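Local coordinates for FAD-binding PCMH-type domain-containing protein (Gibberella zeae, PDB 6YJO) that probably oxidises oligosaccharides as an oxygen-dependent flavoenzyme, using an FAD cofactor that is covalently linked to the protein at two points, at residues G105-G110 against W496-I501; K92-A97 against G110-H115; T240-S245 against A315-W320. One frame throughout, in Å; residues are numbered along the deposited sequence.

Contact 1. Residues G105-G110 against W496-I501. With FAD (flavin-adenine dinucleotide), chain C.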
loop_
_atom_site.group_PDB
_atom_site.type_symbol
_atom_site.label_atom_id
_atom_site.label_comp_id
_atom_site.label_asym_id
_atom_site.label_seq_id
_atom_site.Cartn_x
_atom_site.Cartn_y
_atom_site.Cartn_z
ATOM N N GLY A 105 -1.929 1.335 10.821
ATOM C CA GLY A 105 -2.680 1.733 11.994
ATOM C C GLY A 105 -3.706 0.690 12.392
ATOM O O GLY A 105 -4.667 0.998 13.100
ATOM N N SER A 106 -3.520 -0.549 11.935
ATOM C CA SER A 106 -4.398 -1.661 12.303
ATOM C C SER A 106 -5.861 -1.315 12.040
ATOM O O SER A 106 -6.753 -1.665 12.813
ATOM C CB SER A 106 -4.185 -2.060 13.764
ATOM O OG SER A 106 -2.813 -2.267 14.047
ATOM N N PHE A 107 -6.110 -0.613 10.930
ATOM C CA PHE A 107 -7.474 -0.276 10.534
ATOM C C PHE A 107 -8.261 -1.496 10.077
ATOM O O PHE A 107 -9.486 -1.413 9.959
ATOM C CB PHE A 107 -7.453 0.776 9.420
ATOM C CG PHE A 107 -7.000 2.153 9.869
ATOM C CD1 PHE A 107 -6.689 2.421 11.194
ATOM C CD2 PHE A 107 -6.896 3.186 8.946
ATOM C CE1 PHE A 107 -6.281 3.691 11.588
ATOM C CE2 PHE A 107 -6.486 4.456 9.335
ATOM C CZ PHE A 107 -6.184 4.707 10.658
ATOM N N GLY A 108 -7.596 -2.623 9.831
ATOM C CA GLY A 108 -8.325 -3.860 9.598
ATOM C C GLY A 108 -9.321 -4.162 10.694
ATOM O O GLY A 108 -10.410 -4.677 10.428
ATOM N N TYR A 109 -8.961 -3.848 11.941
ATOM C CA TYR A 109 -9.861 -4.039 13.071
ATOM C C TYR A 109 -10.865 -2.902 13.205
ATOM O O TYR A 109 -11.891 -3.070 13.878
ATOM C CB TYR A 109 -9.063 -4.173 14.372
ATOM C CG TYR A 109 -8.137 -5.370 14.378
ATOM C CD1 TYR A 109 -8.564 -6.598 14.857
ATOM C CD2 TYR A 109 -6.840 -5.273 13.890
ATOM C CE1 TYR A 109 -7.728 -7.698 14.858
ATOM C CE2 TYR A 109 -5.994 -6.368 13.888
ATOM C CZ TYR A 109 -6.444 -7.581 14.372
ATOM O OH TYR A 109 -5.607 -8.673 14.374
ATOM N N GLY A 110 -10.594 -1.757 12.582
ATOM C CA GLY A 110 -11.489 -0.612 12.597
ATOM C C GLY A 110 -10.881 0.657 13.159
ATOM O O GLY A 110 -11.546 1.703 13.138
ATOM N N TRP A 496 -16.480 1.924 8.773
ATOM C CA TRP A 496 -15.859 3.084 9.388
ATOM C C TRP A 496 -14.403 2.787 9.719
ATOM O O TRP A 496 -14.056 1.659 10.082
ATOM C CB TRP A 496 -16.613 3.479 10.659
ATOM C CG TRP A 496 -16.145 4.759 11.271
ATOM C CD1 TRP A 496 -16.668 6.002 11.068
ATOM C CD2 TRP A 496 -15.062 4.923 12.191
ATOM N NE1 TRP A 496 -15.977 6.932 11.805
ATOM C CE2 TRP A 496 -14.984 6.293 12.502
ATOM C CE3 TRP A 496 -14.149 4.044 12.780
ATOM C CZ2 TRP A 496 -14.030 6.806 13.377
ATOM C CZ3 TRP A 496 -13.203 4.553 13.649
ATOM C CH2 TRP A 496 -13.150 5.923 13.939
ATOM N N ASN A 497 -13.558 3.799 9.576
ATOM C CA ASN A 497 -12.203 3.765 10.105
ATOM C C ASN A 497 -11.766 5.198 10.366
ATOM O O ASN A 497 -12.350 6.139 9.817
ATOM C CB ASN A 497 -11.227 3.058 9.151
ATOM C CG ASN A 497 -11.027 3.807 7.853
ATOM O OD1 ASN A 497 -10.224 4.736 7.781
ATOM N ND2 ASN A 497 -11.749 3.396 6.812
ATOM N N PRO A 498 -10.753 5.397 11.214
ATOM C CA PRO A 498 -10.363 6.770 11.581
ATOM C C PRO A 498 -10.165 7.712 10.403
ATOM O O PRO A 498 -10.599 8.869 10.474
ATOM C CB PRO A 498 -9.061 6.548 12.358
ATOM C CG PRO A 498 -9.252 5.216 12.996
ATOM C CD PRO A 498 -10.021 4.391 11.999
ATOM N N GLN A 499 -9.529 7.260 9.321
ATOM C CA GLN A 499 -9.261 8.109 8.164
ATOM C C GLN A 499 -10.121 7.721 6.967
ATOM O O GLN A 499 -9.721 7.913 5.816
ATOM C CB GLN A 499 -7.776 8.061 7.817
ATOM C CG GLN A 499 -6.935 8.812 8.833
ATOM C CD GLN A 499 -5.451 8.508 8.749
ATOM O OE1 GLN A 499 -4.965 7.966 7.756
ATOM N NE2 GLN A 499 -4.722 8.857 9.804
ATOM N N GLY A 500 -11.322 7.206 7.231
ATOM C CA GLY A 500 -12.197 6.784 6.162
ATOM C C GLY A 500 -12.962 7.941 5.551
ATOM O O GLY A 500 -13.035 9.037 6.104
ATOM N N ILE A 501 -13.525 7.691 4.370
ATOM C CA ILE A 501 -14.366 8.690 3.726
ATOM C C ILE A 501 -15.636 8.880 4.546
ATOM O O ILE A 501 -16.361 7.918 4.836
ATOM C CB ILE A 501 -14.694 8.274 2.285
ATOM C CG1 ILE A 501 -13.411 8.030 1.479
ATOM C CG2 ILE A 501 -15.572 9.329 1.615
ATOM C CD1 ILE A 501 -12.421 9.176 1.499
HETATM P PA FAD C . -5.375 -4.804 6.210
HETATM O O1A FAD C . -5.132 -4.217 7.549
HETATM O O2A FAD C . -6.044 -6.187 6.240
HETATM O O5B FAD C . -6.207 -3.816 5.307
HETATM C C5B FAD C . -5.843 -2.426 5.183
HETATM C C4B FAD C . -7.047 -1.634 4.752
HETATM O O4B FAD C . -7.760 -2.365 3.725
HETATM C C3B FAD C . -8.063 -1.368 5.859
HETATM O O3B FAD C . -8.701 -0.110 5.670
HETATM C C2B FAD C . -9.038 -2.532 5.688
HETATM O O2B FAD C . -10.325 -2.233 6.208
HETATM C C1B FAD C . -9.075 -2.646 4.166
HETATM N N9A FAD C . -9.476 -3.962 3.676
HETATM C C8A FAD C . -8.823 -5.157 3.845
HETATM N N7A FAD C . -9.430 -6.183 3.299
HETATM C C5A FAD C . -10.569 -5.623 2.729
HETATM C C6A FAD C . -11.631 -6.182 1.999
HETATM N N6A FAD C . -11.736 -7.479 1.701
HETATM N N1A FAD C . -12.605 -5.344 1.579
HETATM C C2A FAD C . -12.508 -4.046 1.871
HETATM N N3A FAD C . -11.554 -3.407 2.550
HETATM C C4A FAD C . -10.604 -4.261 2.959
HETATM N N1 FAD C . 2.728 -0.724 0.193
HETATM C C2 FAD C . 3.246 -0.396 -1.027
HETATM O O2 FAD C . 2.650 0.362 -1.801
HETATM N N3 FAD C . 4.468 -0.921 -1.418
HETATM C C4 FAD C . 5.258 -1.778 -0.677
HETATM O O4 FAD C . 6.328 -2.182 -1.126
HETATM C C4X FAD C . 4.698 -2.118 0.617
HETATM N N5 FAD C . 5.376 -2.924 1.385
HETATM C C5X FAD C . 4.835 -3.252 2.618
HETATM C C6 FAD C . 5.552 -4.084 3.470
HETATM C C7 FAD C . 5.044 -4.468 4.705
HETATM C C7M FAD C . 5.847 -5.393 5.581
HETATM C C8 FAD C . 3.812 -3.946 5.135
HETATM C C8M FAD C . 3.228 -4.325 6.468
HETATM C C9 FAD C . 3.100 -3.092 4.297
HETATM C C9A FAD C . 3.604 -2.740 3.051
HETATM N N10 FAD C . 2.902 -1.883 2.182
HETATM C C10 FAD C . 3.423 -1.542 0.961
HETATM C "C1'" FAD C . 1.622 -1.287 2.587
HETATM C "C2'" FAD C . 0.401 -2.059 2.114
HETATM O "O2'" FAD C . 0.165 -1.794 0.732
HETATM C "C3'" FAD C . -0.810 -1.598 2.924
HETATM O "O3'" FAD C . -0.504 -1.760 4.305
HETATM C "C4'" FAD C . -2.101 -2.356 2.622
HETATM O "O4'" FAD C . -3.201 -1.448 2.567
HETATM C "C5'" FAD C . -2.364 -3.413 3.669
HETATM O "O5'" FAD C . -3.361 -4.329 3.176
HETATM P P FAD C . -3.739 -5.612 3.991
HETATM O O1P FAD C . -5.042 -6.203 3.444
HETATM O O2P FAD C . -2.569 -6.523 4.050
HETATM O O3P FAD C . -4.001 -4.963 5.434
#
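F107 reaches from the FAD-binding loop to P498 and supplies the largest share of the surface buried in this contact, which has no hydrogen bond between its two segments. With CG anti to the carbonyl carbon (chi1 -70°), the ring is carried away from the cofactor and laid beside the proline. Of its side-chain atoms, F107 CB is the one near the ligand, 4.1 Å from O3B of the FAD ribose. Further out, CD1 and CE1 run under the pyrrolidine, F107 CE1 meeting P498 CG at 3.6 Å. F107 CZ, the tip, lies 3.8 Å from P498 CB. The geometry is that of a CH-pi contact: P498 CD stands over one face of the F107 ring, 4.0 Å from the centroid and 16° off the normal. Along its CD2-CE2 flank the F107 ring is met obliquely, CD2 by N497 OD1 at 3.9 Å and CE2 by Q499 CB at 4.1 Å.

A second patch forms where the carbonyl of G110 points at the C-terminal loop. G110 O touches P498 CD at 3.3 Å and meets the edge of the W496 indole near its plane, with CZ3 also 3.3 Å away. Residues N497 to G500 make a type I beta turn, closed by G500 N on N497 O, and N497 OD1 adds a weak bond from Q499 N, so the surface facing F107 is set by a compact turn. Q499 is tied to Y474 through OE1 and to the D462 carbonyl through NE2. The contact thus joins the loop between strands 95-98 and 116-119 to the loop following helix 479-489, with helix 467-475 packed against Q499.

Contact 2. Residues K92-A97 against G110-H115. With FAD (flavin-adenine dinucleotide), chain C.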
loop_
_atom_site.group_PDB
_atom_site.type_symbol
_atom_site.label_atom_id
_atom_site.label_comp_id
_atom_site.label_asym_id
_atom_site.label_seq_id
_atom_site.Cartn_x
_atom_site.Cartn_y
_atom_site.Cartn_z
ATOM N N LYS A 92 -26.161 -2.757 14.853
ATOM C CA LYS A 92 -25.685 -1.372 14.837
ATOM C C LYS A 92 -24.201 -1.274 15.188
ATOM O O LYS A 92 -23.762 -0.304 15.810
ATOM C CB LYS A 92 -26.508 -0.492 15.784
ATOM C CG LYS A 92 -26.496 0.993 15.410
ATOM C CD LYS A 92 -26.601 1.911 16.631
ATOM C CE LYS A 92 -25.239 2.442 17.082
ATOM N NZ LYS A 92 -24.879 2.010 18.462
ATOM N N VAL A 93 -23.414 -2.278 14.804
ATOM C CA VAL A 93 -21.963 -2.210 14.939
ATOM C C VAL A 93 -21.366 -1.712 13.632
ATOM O O VAL A 93 -21.839 -2.047 12.539
ATOM C CB VAL A 93 -21.356 -3.574 15.332
ATOM C CG1 VAL A 93 -21.826 -4.007 16.716
ATOM C CG2 VAL A 93 -21.655 -4.645 14.279
ATOM N N ARG A 94 -20.330 -0.891 13.750
ATOM C CA ARG A 94 -19.448 -0.641 12.621
ATOM C C ARG A 94 -18.724 -1.931 12.258
ATOM O O ARG A 94 -18.408 -2.749 13.126
ATOM C CB ARG A 94 -18.458 0.468 12.975
ATOM C CG ARG A 94 -19.102 1.838 13.045
ATOM C CD ARG A 94 -18.286 2.782 13.891
ATOM N NE ARG A 94 -18.649 4.175 13.660
ATOM C CZ ARG A 94 -17.967 5.208 14.137
ATOM N NH1 ARG A 94 -16.883 5.004 14.872
ATOM N NH2 ARG A 94 -18.366 6.445 13.880
ATOM N N VAL A 95 -18.483 -2.128 10.967
ATOM C CA VAL A 95 -17.885 -3.356 10.461
ATOM C C VAL A 95 -16.666 -3.000 9.623
ATOM O O VAL A 95 -16.676 -2.012 8.882
ATOM C CB VAL A 95 -18.888 -4.177 9.625
ATOM C CG1 VAL A 95 -18.255 -5.483 9.170
ATOM C CG2 VAL A 95 -20.162 -4.430 10.419
ATOM N N SER A 96 -15.625 -3.816 9.733
ATOM C CA SER A 96 -14.355 -3.553 9.075
ATOM C C SER A 96 -13.759 -4.869 8.605
ATOM O O SER A 96 -13.788 -5.867 9.326
ATOM C CB SER A 96 -13.386 -2.830 10.016
ATOM O OG SER A 96 -13.619 -1.432 9.997
ATOM N N ALA A 97 -13.220 -4.860 7.393
ATOM C CA ALA A 97 -12.619 -6.040 6.793
ATOM C C ALA A 97 -11.109 -5.995 6.981
ATOM O O ALA A 97 -10.485 -4.938 6.858
ATOM C CB ALA A 97 -12.963 -6.137 5.304
ATOM N N GLY A 110 -10.594 -1.757 12.582
ATOM C CA GLY A 110 -11.489 -0.612 12.597
ATOM C C GLY A 110 -10.881 0.657 13.159
ATOM O O GLY A 110 -11.546 1.703 13.138
ATOM N N GLY A 111 -9.649 0.619 13.665
ATOM C CA GLY A 111 -9.047 1.779 14.287
ATOM C C GLY A 111 -9.576 2.089 15.666
ATOM O O GLY A 111 -9.313 3.180 16.182
ATOM N N GLU A 112 -10.297 1.153 16.280
ATOM C CA GLU A 112 -11.004 1.338 17.542
ATOM C C GLU A 112 -11.573 -0.023 17.928
ATOM O O GLU A 112 -11.492 -0.985 17.158
ATOM C CB GLU A 112 -12.117 2.381 17.426
ATOM C CG GLU A 112 -13.218 2.009 16.436
ATOM C CD GLU A 112 -14.372 2.993 16.444
ATOM O OE1 GLU A 112 -14.143 4.184 16.749
ATOM O OE2 GLU A 112 -15.511 2.570 16.156
ATOM N N ASN A 113 -12.156 -0.092 19.122
ATOM C CA ASN A 113 -12.795 -1.314 19.584
ATOM C C ASN A 113 -14.282 -1.295 19.239
ATOM O O ASN A 113 -14.861 -0.254 18.928
ATOM C CB ASN A 113 -12.603 -1.486 21.092
ATOM C CG ASN A 113 -11.214 -1.085 21.551
ATOM O OD1 ASN A 113 -10.885 0.101 21.599
ATOM N ND2 ASN A 113 -10.389 -2.074 21.891
ATOM N N GLY A 114 -14.888 -2.479 19.269
ATOM C CA GLY A 114 -16.320 -2.590 19.106
ATOM C C GLY A 114 -16.788 -2.729 17.677
ATOM O O GLY A 114 -17.938 -2.388 17.380
ATOM N N HIS A 115 -15.936 -3.223 16.782
ATOM C CA HIS A 115 -16.315 -3.525 15.411
ATOM C C HIS A 115 -16.556 -5.019 15.256
ATOM O O HIS A 115 -15.931 -5.835 15.935
ATOM C CB HIS A 115 -15.222 -3.107 14.420
ATOM C CG HIS A 115 -15.218 -1.651 14.081
ATOM N ND1 HIS A 115 -14.932 -1.185 12.816
ATOM C CD2 HIS A 115 -15.441 -0.554 14.844
ATOM C CE1 HIS A 115 -14.990 0.135 12.810
ATOM N NE2 HIS A 115 -15.297 0.543 14.029
HETATM P PA FAD C . -5.375 -4.804 6.210
HETATM O O1A FAD C . -5.132 -4.217 7.549
HETATM O O2A FAD C . -6.044 -6.187 6.240
HETATM O O5B FAD C . -6.207 -3.816 5.307
HETATM C C5B FAD C . -5.843 -2.426 5.183
HETATM C C4B FAD C . -7.047 -1.634 4.752
HETATM O O4B FAD C . -7.760 -2.365 3.725
HETATM C C3B FAD C . -8.063 -1.368 5.859
HETATM O O3B FAD C . -8.701 -0.110 5.670
HETATM C C2B FAD C . -9.038 -2.532 5.688
HETATM O O2B FAD C . -10.325 -2.233 6.208
HETATM C C1B FAD C . -9.075 -2.646 4.166
HETATM N N9A FAD C . -9.476 -3.962 3.676
HETATM C C8A FAD C . -8.823 -5.157 3.845
HETATM N N7A FAD C . -9.430 -6.183 3.299
HETATM C C5A FAD C . -10.569 -5.623 2.729
HETATM C C6A FAD C . -11.631 -6.182 1.999
HETATM N N6A FAD C . -11.736 -7.479 1.701
HETATM N N1A FAD C . -12.605 -5.344 1.579
HETATM C C2A FAD C . -12.508 -4.046 1.871
HETATM N N3A FAD C . -11.554 -3.407 2.550
HETATM C C4A FAD C . -10.604 -4.261 2.959
HETATM N N1 FAD C . 2.728 -0.724 0.193
HETATM C C2 FAD C . 3.246 -0.396 -1.027
HETATM O O2 FAD C . 2.650 0.362 -1.801
HETATM N N3 FAD C . 4.468 -0.921 -1.418
HETATM C C4 FAD C . 5.258 -1.778 -0.677
HETATM O O4 FAD C . 6.328 -2.182 -1.126
HETATM C C4X FAD C . 4.698 -2.118 0.617
HETATM N N5 FAD C . 5.376 -2.924 1.385
HETATM C C5X FAD C . 4.835 -3.252 2.618
HETATM C C6 FAD C . 5.552 -4.084 3.470
HETATM C C7 FAD C . 5.044 -4.468 4.705
HETATM C C7M FAD C . 5.847 -5.393 5.581
HETATM C C8 FAD C . 3.812 -3.946 5.135
HETATM C C8M FAD C . 3.228 -4.325 6.468
HETATM C C9 FAD C . 3.100 -3.092 4.297
HETATM C C9A FAD C . 3.604 -2.740 3.051
HETATM N N10 FAD C . 2.902 -1.883 2.182
HETATM C C10 FAD C . 3.423 -1.542 0.961
HETATM C "C1'" FAD C . 1.622 -1.287 2.587
HETATM C "C2'" FAD C . 0.401 -2.059 2.114
HETATM O "O2'" FAD C . 0.165 -1.794 0.732
HETATM C "C3'" FAD C . -0.810 -1.598 2.924
HETATM O "O3'" FAD C . -0.504 -1.760 4.305
HETATM C "C4'" FAD C . -2.101 -2.356 2.622
HETATM O "O4'" FAD C . -3.201 -1.448 2.567
HETATM C "C5'" FAD C . -2.364 -3.413 3.669
HETATM O "O5'" FAD C . -3.361 -4.329 3.176
HETATM P P FAD C . -3.739 -5.612 3.991
HETATM O O1P FAD C . -5.042 -6.203 3.444
HETATM O O2P FAD C . -2.569 -6.523 4.050
HETATM O O3P FAD C . -4.001 -4.963 5.434
#
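R94 and H115 both bond to one oxygen, OE2 of E112, approaching from the same face of the carboxylate but on different sides of that oxygen. The site lies in the FAD-binding domain of PCMH type, where strand 95-98, an outer strand of a three-stranded parallel sheet, meets the loop leading to its neighbour, strand 116-119. R94 NH1 donates to E112 OE2 from the syn side, 3.1 Å and 155° at the hydrogen, with OE2 lying in the guanidinium plane, making a salt bridge. H115 NE2 takes the anti side of E112 OE2 at 2.9 Å; this bond is more bent, 137° at the hydrogen, although OE2 stays close to the imidazole plane. Two donors therefore grip OE2, both well out of the carboxylate plane, which limits how the carboxylate can turn.

At the other end of the imidazole, H115 ND1 is hydrogen-bonded to S96 OG, 3.1 Å away at the ring edge, which pins the rotation of the ring. One face is covered by R94 CB, a CH-pi contact at 3.5 Å from the H115 centroid. R94 turns CG opposite its own carbonyl carbon (chi1 -72°), and the extended chain then carries CD past NE2 and NH1 on to E112. Its guanidinium also makes a cation-pi contact with W496. In the backbone, H115 CA gives a CA-H...O contact of 3.2 Å to R94 O. S96 OG also lies 3.5 Å from G110 CA. One residue further along, the strand reaches the cofactor: A97 CB packs on the adenine at C5A, 3.6 Å away, and A97 O accepts a hydrogen bond from ribose O2B of FAD at 2.8 Å.

Contact 3. Residues T240-S245 against A315-W320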
loop_
_atom_site.group_PDB
_atom_site.type_symbol
_atom_site.label_atom_id
_atom_site.label_comp_id
_atom_site.label_asym_id
_atom_site.label_seq_id
_atom_site.Cartn_x
_atom_site.Cartn_y
_atom_site.Cartn_z
ATOM N N THR A 240 14.123 -12.241 -17.633
ATOM C CA THR A 240 15.431 -11.609 -17.483
ATOM C C THR A 240 15.247 -10.369 -16.613
ATOM O O THR A 240 14.784 -9.330 -17.093
ATOM C CB THR A 240 16.010 -11.264 -18.853
ATOM O OG1 THR A 240 16.245 -12.470 -19.590
ATOM C CG2 THR A 240 17.310 -10.488 -18.720
ATOM N N VAL A 241 15.606 -10.476 -15.336
ATOM C CA VAL A 241 15.370 -9.419 -14.357
ATOM C C VAL A 241 16.645 -9.220 -13.549
ATOM O O VAL A 241 17.221 -10.190 -13.041
ATOM C CB VAL A 241 14.173 -9.751 -13.440
ATOM C CG1 VAL A 241 13.115 -10.537 -14.214
ATOM C CG2 VAL A 241 14.601 -10.520 -12.197
ATOM N N THR A 242 17.085 -7.969 -13.435
ATOM C CA THR A 242 18.343 -7.631 -12.768
ATOM C C THR A 242 18.106 -6.721 -11.571
ATOM O O THR A 242 17.954 -5.497 -11.740
ATOM C CB THR A 242 19.302 -6.958 -13.751
ATOM O OG1 THR A 242 19.429 -7.767 -14.930
ATOM C CG2 THR A 242 20.680 -6.765 -13.119
ATOM N N PRO A 243 18.067 -7.251 -10.351
ATOM C CA PRO A 243 18.166 -6.382 -9.174
ATOM C C PRO A 243 19.536 -5.726 -9.100
ATOM O O PRO A 243 20.520 -6.219 -9.653
ATOM C CB PRO A 243 17.946 -7.338 -7.994
ATOM C CG PRO A 243 17.284 -8.546 -8.572
ATOM C CD PRO A 243 17.751 -8.646 -9.993
ATOM N N PHE A 244 19.589 -4.585 -8.413
ATOM C CA PHE A 244 20.855 -3.893 -8.203
ATOM C C PHE A 244 20.802 -3.069 -6.925
ATOM O O PHE A 244 19.732 -2.671 -6.461
ATOM C CB PHE A 244 21.209 -2.992 -9.394
ATOM C CG PHE A 244 20.222 -1.874 -9.645
ATOM C CD1 PHE A 244 19.079 -2.091 -10.395
ATOM C CD2 PHE A 244 20.456 -0.600 -9.151
ATOM C CE1 PHE A 244 18.181 -1.064 -10.637
ATOM C CE2 PHE A 244 19.561 0.429 -9.388
ATOM C CZ PHE A 244 18.424 0.196 -10.131
ATOM N N SER A 245 21.988 -2.826 -6.361
ATOM C CA SER A 245 22.187 -1.877 -5.276
ATOM C C SER A 245 23.389 -0.999 -5.592
ATOM O O SER A 245 24.321 -1.424 -6.277
ATOM C CB SER A 245 22.408 -2.584 -3.927
ATOM O OG SER A 245 23.721 -3.108 -3.832
ATOM N N ALA A 315 24.947 -6.561 -8.272
ATOM C CA ALA A 315 24.024 -6.675 -9.390
ATOM C C ALA A 315 24.065 -8.106 -9.899
ATOM O O ALA A 315 25.138 -8.708 -9.995
ATOM C CB ALA A 315 24.368 -5.682 -10.507
ATOM N N SER A 316 22.890 -8.645 -10.202
ATOM C CA SER A 316 22.765 -10.043 -10.578
ATOM C C SER A 316 21.506 -10.202 -11.417
ATOM O O SER A 316 20.507 -9.525 -11.175
ATOM C CB SER A 316 22.712 -10.939 -9.334
ATOM O OG SER A 316 22.487 -12.292 -9.686
ATOM N N THR A 317 21.566 -11.088 -12.406
ATOM C CA THR A 317 20.441 -11.353 -13.286
ATOM C C THR A 317 19.857 -12.723 -12.974
ATOM O O THR A 317 20.586 -13.672 -12.665
ATOM C CB THR A 317 20.869 -11.286 -14.757
ATOM O OG1 THR A 317 21.642 -10.099 -14.976
ATOM C CG2 THR A 317 19.653 -11.271 -15.679
ATOM N N GLY A 318 18.537 -12.818 -13.063
ATOM C CA GLY A 318 17.864 -14.050 -12.719
ATOM C C GLY A 318 16.387 -14.001 -13.050
ATOM O O GLY A 318 15.923 -13.133 -13.789
ATOM N N GLY A 319 15.651 -14.961 -12.490
ATOM C CA GLY A 319 14.235 -15.079 -12.757
ATOM C C GLY A 319 13.407 -14.039 -12.010
ATOM O O GLY A 319 13.899 -13.292 -11.166
ATOM N N TRP A 320 12.114 -14.013 -12.339
ATOM C CA TRP A 320 11.197 -13.051 -11.738
ATOM C C TRP A 320 10.904 -13.407 -10.288
ATOM O O TRP A 320 10.856 -12.526 -9.425
ATOM C CB TRP A 320 9.911 -13.001 -12.568
ATOM C CG TRP A 320 8.671 -12.513 -11.852
ATOM C CD1 TRP A 320 7.702 -13.284 -11.276
ATOM C CD2 TRP A 320 8.253 -11.153 -11.680
ATOM N NE1 TRP A 320 6.715 -12.490 -10.751
ATOM C CE2 TRP A 320 7.029 -11.177 -10.983
ATOM C CE3 TRP A 320 8.796 -9.918 -12.044
ATOM C CZ2 TRP A 320 6.342 -10.015 -10.635
ATOM C CZ3 TRP A 320 8.112 -8.763 -11.699
ATOM C CH2 TRP A 320 6.899 -8.820 -11.003
#
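V241 and G318 form an antiparallel hydrogen-bonded pair, a single bridge with both bonds made. V241 N donates to G318 O at 3.1 Å and 146°, and G318 N returns the bond to V241 O at 2.9 Å and 151°. Farther along, S316 N reaches P243 O only weakly, at 3.4 Å. P243 has no N-H to give back, and S316 O instead lies against carbon: it faces T242 CA at 3.3 Å in a CA-H...O contact and also touches P243 CD. Similar contacts join T317 CA to V241 O and A315 CA to P243 O, so the chains stay close where the ladder of N-H bonds is incomplete.

The one polar contact between side chains is T317 OG1 donating to T242 OG1, at 3.2 Å. Both threonines hold OG1 opposite their own carbonyl carbon (chi1 -52° in T242), which brings the two hydroxyls together. T242 OG1 is also hydrogen-bonded to the carbonyl of G292, which ties the pair to the loop before helix 294-308.

Among the apolar contacts, the methyls T240 CG2 and T317 CG2 meet at 3.9 Å. F244 and A315 form an antiparallel non-hydrogen-bonded pair and put their CB atoms on one face of the sheet, 4.3 Å apart; the F244 ring then leads away toward L297, L273 and M275. V241 CG1 approaches W320 CB at 4.4 Å.

G319 is at the N-cap position of helix 320-326, its backbone N hydrogen-bonded to Q322 OE1. The whole is an edge-strand pairing: 314-315 and its continuation border strand 242-248 in the seven-stranded antiparallel sheet, consistent with the substrate-domain sheet of the vanillyl-alcohol oxidase-like flavoenzymes.

In the fold
Contacts 1 and 2 adjoin, their centres about 8 Å apart; they share G110 and both touch FAD near its adenosine end. W496 of contact 1 links them further through its cation-pi contact with R94 of contact 2. Contact 1 is the more buried and rests on aromatic-proline packing, while contact 2, partly buried, is built from charges and an imidazole network. Contact 3 lies on the opposite side of the chain's centre, its own centre about 37 and 43 Å from those of contacts 1 and 2. Also partly buried but with exposed residues, it relies chiefly on backbone bonds at a sheet edge.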